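Putative cell surface hydrolase (Lactobacillus plantarum, PDB 3LP5) is a putative cell-surface hydrolase with an alpha/beta hydrolase fold, whose substrate and exact reaction remain unknown. Local coordinates at residues G108-T113 against Y138-T143; W112-E117 against F152-R157. One frame throughout, in Å; residues are numbered along the deposited sequence.

Interaction 1: residues G108-T113 against Y138-T143; sequences GGLIWT and YNMEST
Leu110 lays one of its methyl groups over the ring of Tyr138, and this CH-pi contact is the centre of the interface. CD2 of Leu110 stands 3.9 Å from the centroid of the Tyr138 ring and 25° off its normal, displaced toward the rim, so that CD1 of the tyrosine is its closest ring atom, 3.6 Å from Leu110 CD2. Met140 lies on the side of the other leucine methyl, CD1, but the modelled approach of its CE to that methyl is too short to be trusted.

Thr113 meets the same ring differently. Its OG1 lies in the ring plane at the edge, 3.7 Å from Tyr138 CE1, and the two side chains run at about a right angle. A side-chain bond back to the preceding turn fixes that hydroxyl: with OG1 set beside the backbone N (chi1 -60°), it donates to Gly109 O over 2.8 Å. The same carbonyl takes the bond from Thr113 N on the opposite face of its plane, so one oxygen is gripped twice within a single turn. The phenol of Tyr138 turns instead to Thr133, on strand 127-134, and a hydrogen bond to its OG1 ties the ring end to the central sheet.

Farther out, the type II' turn from Asn139 to Ser142 places Met140 at its second position, and Asn139 is held by Ala147 and Thr149. The turn from strand 99-105 into helix 107-118 carries a GxSxG pattern consistent with a nucleophile elbow, Gly108 being its last glycine; a loop leaving the next parallel strand and packing beside that helix fits the alpha/beta hydrolase fold.

Interaction 2: residues W112-E117 against F152-R157; sequences WTLFLE and FKELYR
Leu155 pushes its CD2 methyl between Thr113 and Leu114, the apolar centre of a helix pair in the alpha/beta hydrolase fold. Helix 107-118 follows strand 99-105, and helix 150-157 follows the neighbouring parallel strand 127-134 after a long loop. The two short segments run roughly in the same direction, 36° apart, with their axes 9.9 Å from each other at closest approach.

A single methyl, CD2 of Leu155, makes the contacts between apolar groups. It sits 4.0 Å from Leu114 CB and equally near the methyl of Thr113, whose CG2, anti to the backbone N, is turned to this side. Leu155 and Thr113 cross at about a right angle. Ile194, from helix 191-195, also packs on Leu155.

A second group of contacts sets aliphatic carbon against carboxylate. Leu114, with CG anti to its backbone N (chi1 -172°), spreads both methyls against the acid group of Glu154, and CD1 comes within 3.8 Å of Glu154 OE2. The glutamate reaches this place through an extended chain that crosses the leucine at about a right angle. Its charge has weak, long-range ion-pair partners in Lys74 and Arg118, while Asp78 lies close to OE1 with like charge, so the neighbouring charges would probably pull its ionisation in opposing directions.

The polar contact is made by Glu117, which is buried and stretches its chain beyond CG toward the last turn of the other helix. There its carboxylate oxygen meets the backbone carbonyl oxygen of Leu155, and a proton may be shared between the two: Glu117 OE2 lies 2.5 Å from Leu155 O.

Overall arrangement
Both contacts are largely buried and lie on the same side of the chain's centre, their own centres about 9 Å apart. They share helix 107-118, whose earlier part meets the loop 138-143 in interaction 1 and whose later part meets helix 150-157 in interaction 2. Thr113 serves both, its hydroxyl facing one partner and its methyl the other. Leu155 bridges them, as its CD1 also packs 3.9 Å from Tyr138 CD1. The chemistry changes along the helix: near the presumed nucleophile elbow an aromatic ring and aliphatic groups dominate, whereas farther along acidic side chains join. Each contact has one partly exposed residue, Met140 in the first and Glu154 in the second, the other touching residues being buried.

Interaction 1: residues G108-T113 against Y138-T143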
ATOM      1  N   GLY A 108      -4.290  -2.076  -4.228  1.00 12.86           N
ATOM      2  CA  GLY A 108      -3.796  -0.767  -3.752  1.00 11.40           C
ATOM      3  C   GLY A 108      -2.281  -0.631  -3.911  1.00 12.01           C
ATOM      4  O   GLY A 108      -1.753   0.474  -4.177  1.00 10.65           O
ATOM      5  N   GLY A 109      -1.559  -1.745  -3.788  1.00 10.20           N
ATOM      6  CA  GLY A 109      -0.082  -1.682  -3.911  1.00 11.14           C
ATOM      7  C   GLY A 109       0.338  -1.368  -5.354  1.00 12.11           C
ATOM      8  O   GLY A 109       1.321  -0.665  -5.585  1.00 11.83           O
ATOM      9  N   LEU A 110      -0.381  -1.955  -6.330  1.00 12.10           N
ATOM     10  CA  LEU A 110      -0.174  -1.649  -7.750  1.00 12.26           C
ATOM     11  C   LEU A 110      -0.571  -0.216  -8.111  1.00 11.62           C
ATOM     12  O   LEU A 110       0.143   0.514  -8.893  1.00 12.61           O
ATOM     13  CB  LEU A 110      -1.021  -2.612  -8.643  1.00 12.15           C
ATOM     14  CG  LEU A 110      -1.060  -4.095  -8.272  1.00 13.66           C
ATOM     15  CD1 LEU A 110      -1.687  -4.939  -9.435  1.00 12.21           C
ATOM     16  CD2 LEU A 110       0.359  -4.557  -7.959  1.00 13.18           C
ATOM     17  N   ILE A 111      -1.730   0.186  -7.618  1.00 10.00           N
ATOM     18  CA  ILE A 111      -2.153   1.605  -7.773  1.00 11.47           C
ATOM     19  C   ILE A 111      -1.082   2.578  -7.256  1.00  9.35           C
ATOM     20  O   ILE A 111      -0.635   3.490  -8.004  1.00 10.04           O
ATOM     21  CB  ILE A 111      -3.500   1.850  -7.145  1.00  9.70           C
ATOM     22  CG1 ILE A 111      -4.524   0.930  -7.789  1.00 10.47           C
ATOM     23  CG2 ILE A 111      -3.895   3.392  -7.284  1.00 10.80           C
ATOM     24  CD1 ILE A 111      -5.857   0.694  -6.940  1.00  9.84           C
ATOM     25  N   TRP A 112      -0.607   2.355  -6.023  1.00  9.79           N
ATOM     26  CA  TRP A 112       0.494   3.171  -5.471  1.00 10.18           C
ATOM     27  C   TRP A 112       1.703   3.091  -6.375  1.00 10.12           C
ATOM     28  O   TRP A 112       2.316   4.117  -6.662  1.00 10.38           O
ATOM     29  CB  TRP A 112       0.979   2.737  -4.042  1.00 10.17           C
ATOM     30  CG  TRP A 112       0.346   3.438  -2.968  1.00 10.41           C
ATOM     31  CD1 TRP A 112      -0.485   2.886  -1.987  1.00 11.42           C
ATOM     32  CD2 TRP A 112       0.350   4.861  -2.738  1.00 13.30           C
ATOM     33  NE1 TRP A 112      -0.924   3.885  -1.139  1.00 12.77           N
ATOM     34  CE2 TRP A 112      -0.470   5.100  -1.604  1.00 12.11           C
ATOM     35  CE3 TRP A 112       1.005   5.952  -3.354  1.00 12.10           C
ATOM     36  CZ2 TRP A 112      -0.665   6.396  -1.070  1.00 11.51           C
ATOM     37  CZ3 TRP A 112       0.793   7.256  -2.829  1.00 11.30           C
ATOM     38  CH2 TRP A 112      -0.036   7.455  -1.701  1.00 11.20           C
ATOM     39  N   THR A 113       2.041   1.886  -6.857  1.00  9.48           N
ATOM     40  CA  THR A 113       3.303   1.810  -7.605  1.00 10.81           C
ATOM     41  C   THR A 113       3.269   2.639  -8.879  1.00 10.27           C
ATOM     42  O   THR A 113       4.257   3.252  -9.280  1.00 12.18           O
ATOM     43  CB  THR A 113       3.670   0.318  -7.992  1.00 10.58           C
ATOM     44  OG1 THR A 113       3.797  -0.455  -6.788  1.00 11.19           O
ATOM     45  CG2 THR A 113       4.989   0.262  -8.703  1.00  9.39           C
ATOM     46  N   TYR A 138       1.526  -8.183  -8.636  1.00 10.70           N
ATOM     47  CA  TYR A 138       2.323  -7.497  -9.674  1.00 10.89           C
ATOM     48  C   TYR A 138       2.244  -8.114 -11.066  1.00 12.34           C
ATOM     49  O   TYR A 138       2.500  -7.413 -12.028  1.00 13.60           O
ATOM     50  CB  TYR A 138       3.777  -7.368  -9.216  1.00 11.81           C
ATOM     51  CG  TYR A 138       3.903  -6.412  -8.015  1.00 11.46           C
ATOM     52  CD1 TYR A 138       3.906  -5.036  -8.213  1.00 14.11           C
ATOM     53  CD2 TYR A 138       3.994  -6.902  -6.711  1.00 13.80           C
ATOM     54  CE1 TYR A 138       3.991  -4.146  -7.127  1.00 15.09           C
ATOM     55  CE2 TYR A 138       4.148  -6.004  -5.584  1.00 12.86           C
ATOM     56  CZ  TYR A 138       4.076  -4.644  -5.823  1.00 17.25           C
ATOM     57  OH  TYR A 138       4.187  -3.760  -4.740  1.00 20.75           O
ATOM     58  N   ASN A 139       1.931  -9.421 -11.148  1.00 10.83           N
ATOM     59  CA  ASN A 139       1.690 -10.084 -12.375  1.00 11.21           C
ATOM     60  C   ASN A 139       0.235 -10.565 -12.488  1.00 11.83           C
ATOM     61  O   ASN A 139      -0.039 -11.573 -13.124  1.00 10.54           O
ATOM     62  CB  ASN A 139       2.656 -11.270 -12.579  1.00 10.01           C
ATOM     63  CG  ASN A 139       2.816 -11.608 -14.038  1.00  9.91           C
ATOM     64  OD1 ASN A 139       2.791 -10.709 -14.892  1.00  8.42           O
ATOM     65  ND2 ASN A 139       3.028 -12.878 -14.344  1.00 10.00           N
ATOM     66  N   MET A 140      -0.673  -9.836 -11.862  1.00 13.11           N
ATOM     67  CA  MET A 140      -2.120 -10.095 -11.989  1.00 14.79           C
ATOM     68  C   MET A 140      -2.437 -11.511 -11.510  1.00 15.25           C
ATOM     69  O   MET A 140      -1.938 -11.918 -10.440  1.00 14.25           O
ATOM     70  CB  MET A 140      -2.618  -9.789 -13.419  1.00 15.42           C
ATOM     71  CG  MET A 140      -2.658  -8.295 -13.764  1.00 18.74           C
ATOM     72  SD  MET A 140      -3.877  -7.065 -12.999  1.00 18.04           S
ATOM     73  CE  MET A 140      -3.238  -6.799 -11.420  1.00 18.75           C
ATOM     74  N   GLU A 141      -3.233 -12.258 -12.272  1.00 15.47           N
ATOM     75  CA  GLU A 141      -3.748 -13.542 -11.805  1.00 17.54           C
ATOM     76  C   GLU A 141      -2.842 -14.704 -12.319  1.00 16.18           C
ATOM     77  O   GLU A 141      -3.077 -15.863 -11.989  1.00 15.43           O
ATOM     78  CB  GLU A 141      -5.189 -13.749 -12.311  1.00 19.43           C
ATOM     79  CG  GLU A 141      -5.173 -14.238 -13.792  1.00 26.88           C
ATOM     80  CD  GLU A 141      -6.568 -14.454 -14.433  1.00 41.20           C
ATOM     81  OE1 GLU A 141      -6.756 -15.517 -15.125  1.00 43.70           O
ATOM     82  OE2 GLU A 141      -7.468 -13.561 -14.255  1.00 46.59           O
ATOM     83  N   SER A 142      -1.819 -14.401 -13.138  1.00 13.67           N
ATOM     84  CA  SER A 142      -0.888 -15.427 -13.590  1.00 12.92           C
ATOM     85  C   SER A 142      -0.192 -16.227 -12.472  1.00 12.11           C
ATOM     86  O   SER A 142       0.288 -15.654 -11.489  1.00 11.51           O
ATOM     87  CB  SER A 142       0.182 -14.829 -14.528  1.00 12.98           C
ATOM     88  OG  SER A 142       1.155 -15.841 -14.882  1.00 13.93           O
ATOM     89  N   THR A 143      -0.072 -17.539 -12.677  1.00 12.23           N
ATOM     90  CA  THR A 143       0.747 -18.393 -11.810  1.00 12.87           C
ATOM     91  C   THR A 143       2.127 -18.636 -12.427  1.00 13.49           C
ATOM     92  O   THR A 143       2.903 -19.445 -11.923  1.00 14.08           O
ATOM     93  CB  THR A 143       0.074 -19.735 -11.506  1.00 12.48           C
ATOM     94  OG1 THR A 143      -0.227 -20.383 -12.742  1.00 14.18           O
ATOM     95  CG2 THR A 143      -1.258 -19.525 -10.755  1.00 13.62           C
TER

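Interaction 2: residues W112-E117 against F152-R157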
ATOM      1  N   TRP A 112      -0.607   2.355  -6.023  1.00  9.79           N
ATOM      2  CA  TRP A 112       0.494   3.171  -5.471  1.00 10.18           C
ATOM      3  C   TRP A 112       1.703   3.091  -6.375  1.00 10.12           C
ATOM      4  O   TRP A 112       2.316   4.117  -6.662  1.00 10.38           O
ATOM      5  CB  TRP A 112       0.979   2.737  -4.042  1.00 10.17           C
ATOM      6  CG  TRP A 112       0.346   3.438  -2.968  1.00 10.41           C
ATOM      7  CD1 TRP A 112      -0.485   2.886  -1.987  1.00 11.42           C
ATOM      8  CD2 TRP A 112       0.350   4.861  -2.738  1.00 13.30           C
ATOM      9  NE1 TRP A 112      -0.924   3.885  -1.139  1.00 12.77           N
ATOM     10  CE2 TRP A 112      -0.470   5.100  -1.604  1.00 12.11           C
ATOM     11  CE3 TRP A 112       1.005   5.952  -3.354  1.00 12.10           C
ATOM     12  CZ2 TRP A 112      -0.665   6.396  -1.070  1.00 11.51           C
ATOM     13  CZ3 TRP A 112       0.793   7.256  -2.829  1.00 11.30           C
ATOM     14  CH2 TRP A 112      -0.036   7.455  -1.701  1.00 11.20           C
ATOM     15  N   THR A 113       2.041   1.886  -6.857  1.00  9.48           N
ATOM     16  CA  THR A 113       3.303   1.810  -7.605  1.00 10.81           C
ATOM     17  C   THR A 113       3.269   2.639  -8.879  1.00 10.27           C
ATOM     18  O   THR A 113       4.257   3.252  -9.280  1.00 12.18           O
ATOM     19  CB  THR A 113       3.670   0.318  -7.992  1.00 10.58           C
ATOM     20  OG1 THR A 113       3.797  -0.455  -6.788  1.00 11.19           O
ATOM     21  CG2 THR A 113       4.989   0.262  -8.703  1.00  9.39           C
ATOM     22  N   LEU A 114       2.165   2.524  -9.601  1.00 12.07           N
ATOM     23  CA  LEU A 114       2.023   3.175 -10.865  1.00 12.42           C
ATOM     24  C   LEU A 114       2.016   4.718 -10.595  1.00 11.96           C
ATOM     25  O   LEU A 114       2.676   5.485 -11.290  1.00 11.69           O
ATOM     26  CB  LEU A 114       0.742   2.653 -11.567  1.00 12.94           C
ATOM     27  CG  LEU A 114       0.558   3.122 -13.007  1.00 18.80           C
ATOM     28  CD1 LEU A 114       1.724   2.691 -13.888  1.00 18.04           C
ATOM     29  CD2 LEU A 114      -0.792   2.611 -13.588  1.00 19.79           C
ATOM     30  N   PHE A 115       1.272   5.154  -9.587  1.00 11.31           N
ATOM     31  CA  PHE A 115       1.269   6.573  -9.196  1.00 10.98           C
ATOM     32  C   PHE A 115       2.713   7.046  -8.914  1.00 12.35           C
ATOM     33  O   PHE A 115       3.101   8.121  -9.393  1.00 10.74           O
ATOM     34  CB  PHE A 115       0.399   6.777  -7.965  1.00 11.07           C
ATOM     35  CG  PHE A 115       0.599   8.110  -7.296  1.00  9.41           C
ATOM     36  CD1 PHE A 115      -0.066   9.236  -7.761  1.00  8.68           C
ATOM     37  CD2 PHE A 115       1.489   8.241  -6.245  1.00  7.64           C
ATOM     38  CE1 PHE A 115       0.144  10.492  -7.172  1.00  9.27           C
ATOM     39  CE2 PHE A 115       1.741   9.510  -5.678  1.00  9.89           C
ATOM     40  CZ  PHE A 115       1.058  10.606  -6.141  1.00  9.45           C
ATOM     41  N   LEU A 116       3.509   6.225  -8.177  1.00 11.31           N
ATOM     42  CA  LEU A 116       4.844   6.673  -7.795  1.00 11.64           C
ATOM     43  C   LEU A 116       5.780   6.752  -8.997  1.00 11.37           C
ATOM     44  O   LEU A 116       6.618   7.652  -9.070  1.00 12.32           O
ATOM     45  CB  LEU A 116       5.462   5.819  -6.714  1.00 11.37           C
ATOM     46  CG  LEU A 116       4.657   5.815  -5.410  1.00 12.91           C
ATOM     47  CD1 LEU A 116       5.247   4.697  -4.580  1.00 15.55           C
ATOM     48  CD2 LEU A 116       4.712   7.189  -4.645  1.00 12.45           C
ATOM     49  N   GLU A 117       5.591   5.843  -9.956  1.00 10.31           N
ATOM     50  CA  GLU A 117       6.460   5.782 -11.144  1.00 11.00           C
ATOM     51  C   GLU A 117       6.153   6.935 -12.102  1.00 12.23           C
ATOM     52  O   GLU A 117       7.079   7.440 -12.730  1.00 11.15           O
ATOM     53  CB  GLU A 117       6.215   4.495 -11.959  1.00 10.86           C
ATOM     54  CG  GLU A 117       6.687   3.271 -11.271  1.00 11.98           C
ATOM     55  CD  GLU A 117       6.353   2.016 -12.035  1.00 13.43           C
ATOM     56  OE1 GLU A 117       5.381   2.013 -12.773  1.00 14.66           O
ATOM     57  OE2 GLU A 117       7.077   1.028 -11.921  1.00 14.60           O
ATOM     58  N   PHE A 152       2.019  -6.122 -15.517  1.00 12.40           N
ATOM     59  CA  PHE A 152       3.392  -6.088 -15.061  1.00 11.27           C
ATOM     60  C   PHE A 152       4.287  -5.348 -16.094  1.00 10.88           C
ATOM     61  O   PHE A 152       5.200  -4.639 -15.716  1.00 12.47           O
ATOM     62  CB  PHE A 152       3.935  -7.508 -14.934  1.00 10.44           C
ATOM     63  CG  PHE A 152       5.411  -7.540 -14.582  1.00 14.07           C
ATOM     64  CD1 PHE A 152       5.840  -7.199 -13.304  1.00 11.63           C
ATOM     65  CD2 PHE A 152       6.360  -7.829 -15.562  1.00 11.91           C
ATOM     66  CE1 PHE A 152       7.200  -7.213 -12.965  1.00 12.88           C
ATOM     67  CE2 PHE A 152       7.717  -7.824 -15.245  1.00 16.89           C
ATOM     68  CZ  PHE A 152       8.135  -7.508 -13.923  1.00 13.47           C
ATOM     69  N   LYS A 153       4.009  -5.503 -17.377  1.00 10.72           N
ATOM     70  CA  LYS A 153       4.814  -4.828 -18.446  1.00 11.31           C
ATOM     71  C   LYS A 153       4.794  -3.320 -18.218  1.00 12.05           C
ATOM     72  O   LYS A 153       5.831  -2.674 -18.351  1.00 12.55           O
ATOM     73  CB  LYS A 153       4.275  -5.174 -19.841  1.00 12.05           C
ATOM     74  CG  LYS A 153       4.705  -6.621 -20.276  1.00 13.76           C
ATOM     75  CD  LYS A 153       4.201  -6.951 -21.716  1.00 18.06           C
ATOM     76  CE  LYS A 153       4.274  -8.446 -22.017  1.00 22.84           C
ATOM     77  NZ  LYS A 153       3.694  -8.747 -23.381  1.00 24.06           N
ATOM     78  N   GLU A 154       3.647  -2.778 -17.810  1.00 10.67           N
ATOM     79  CA  GLU A 154       3.545  -1.356 -17.607  1.00 12.07           C
ATOM     80  C   GLU A 154       4.271  -0.965 -16.314  1.00 11.73           C
ATOM     81  O   GLU A 154       5.033  -0.028 -16.333  1.00 12.95           O
ATOM     82  CB  GLU A 154       2.071  -0.901 -17.572  1.00 12.99           C
ATOM     83  CG  GLU A 154       1.918   0.626 -17.331  1.00 15.42           C
ATOM     84  CD  GLU A 154       0.489   1.133 -17.154  1.00 19.97           C
ATOM     85  OE1 GLU A 154      -0.441   0.388 -16.718  1.00 29.08           O
ATOM     86  OE2 GLU A 154       0.294   2.324 -17.378  1.00 23.25           O
ATOM     87  N   LEU A 155       4.078  -1.679 -15.208  1.00 10.18           N
ATOM     88  CA  LEU A 155       4.856  -1.376 -13.973  1.00 10.54           C
ATOM     89  C   LEU A 155       6.368  -1.537 -14.166  1.00 11.59           C
ATOM     90  O   LEU A 155       7.134  -0.787 -13.568  1.00 10.94           O
ATOM     91  CB  LEU A 155       4.446  -2.245 -12.810  1.00  9.78           C
ATOM     92  CG  LEU A 155       2.947  -2.188 -12.486  1.00 10.73           C
ATOM     93  CD1 LEU A 155       2.546  -3.264 -11.464  1.00 10.88           C
ATOM     94  CD2 LEU A 155       2.679  -0.797 -11.844  1.00 11.86           C
ATOM     95  N   TYR A 156       6.789  -2.481 -15.004  1.00 10.62           N
ATOM     96  CA  TYR A 156       8.244  -2.703 -15.134  1.00 11.48           C
ATOM     97  C   TYR A 156       8.797  -1.628 -16.038  1.00 11.93           C
ATOM     98  O   TYR A 156       9.859  -1.058 -15.795  1.00 12.41           O
ATOM     99  CB  TYR A 156       8.468  -4.069 -15.764  1.00 11.26           C
ATOM    100  CG  TYR A 156       9.888  -4.513 -15.849  1.00 13.13           C
ATOM    101  CD1 TYR A 156      10.597  -4.847 -14.697  1.00 15.59           C
ATOM    102  CD2 TYR A 156      10.524  -4.641 -17.086  1.00 18.35           C
ATOM    103  CE1 TYR A 156      11.948  -5.312 -14.759  1.00 13.72           C
ATOM    104  CE2 TYR A 156      11.885  -5.094 -17.177  1.00 18.53           C
ATOM    105  CZ  TYR A 156      12.595  -5.401 -15.997  1.00 18.06           C
ATOM    106  OH  TYR A 156      13.930  -5.851 -16.087  1.00 16.49           O
ATOM    107  N   ARG A 157       8.030  -1.276 -17.061  1.00 12.63           N
ATOM    108  CA  ARG A 157       8.501  -0.272 -18.018  1.00 14.27           C
ATOM    109  C   ARG A 157       8.760   1.086 -17.362  1.00 12.93           C
ATOM    110  O   ARG A 157       9.646   1.843 -17.798  1.00 12.36           O
ATOM    111  CB  ARG A 157       7.481  -0.070 -19.156  1.00 15.22           C
ATOM    112  CG  ARG A 157       8.056   0.837 -20.279  1.00 23.67           C
ATOM    113  CD  ARG A 157       6.972   1.488 -21.178  1.00 31.81           C
ATOM    114  NE  ARG A 157       7.335   2.849 -21.700  1.00 43.96           N
ATOM    115  CZ  ARG A 157       8.569   3.400 -21.864  1.00 47.18           C
ATOM    116  NH1 ARG A 157       9.715   2.759 -21.580  1.00 48.10           N
ATOM    117  NH2 ARG A 157       8.658   4.642 -22.346  1.00 49.59           N
TER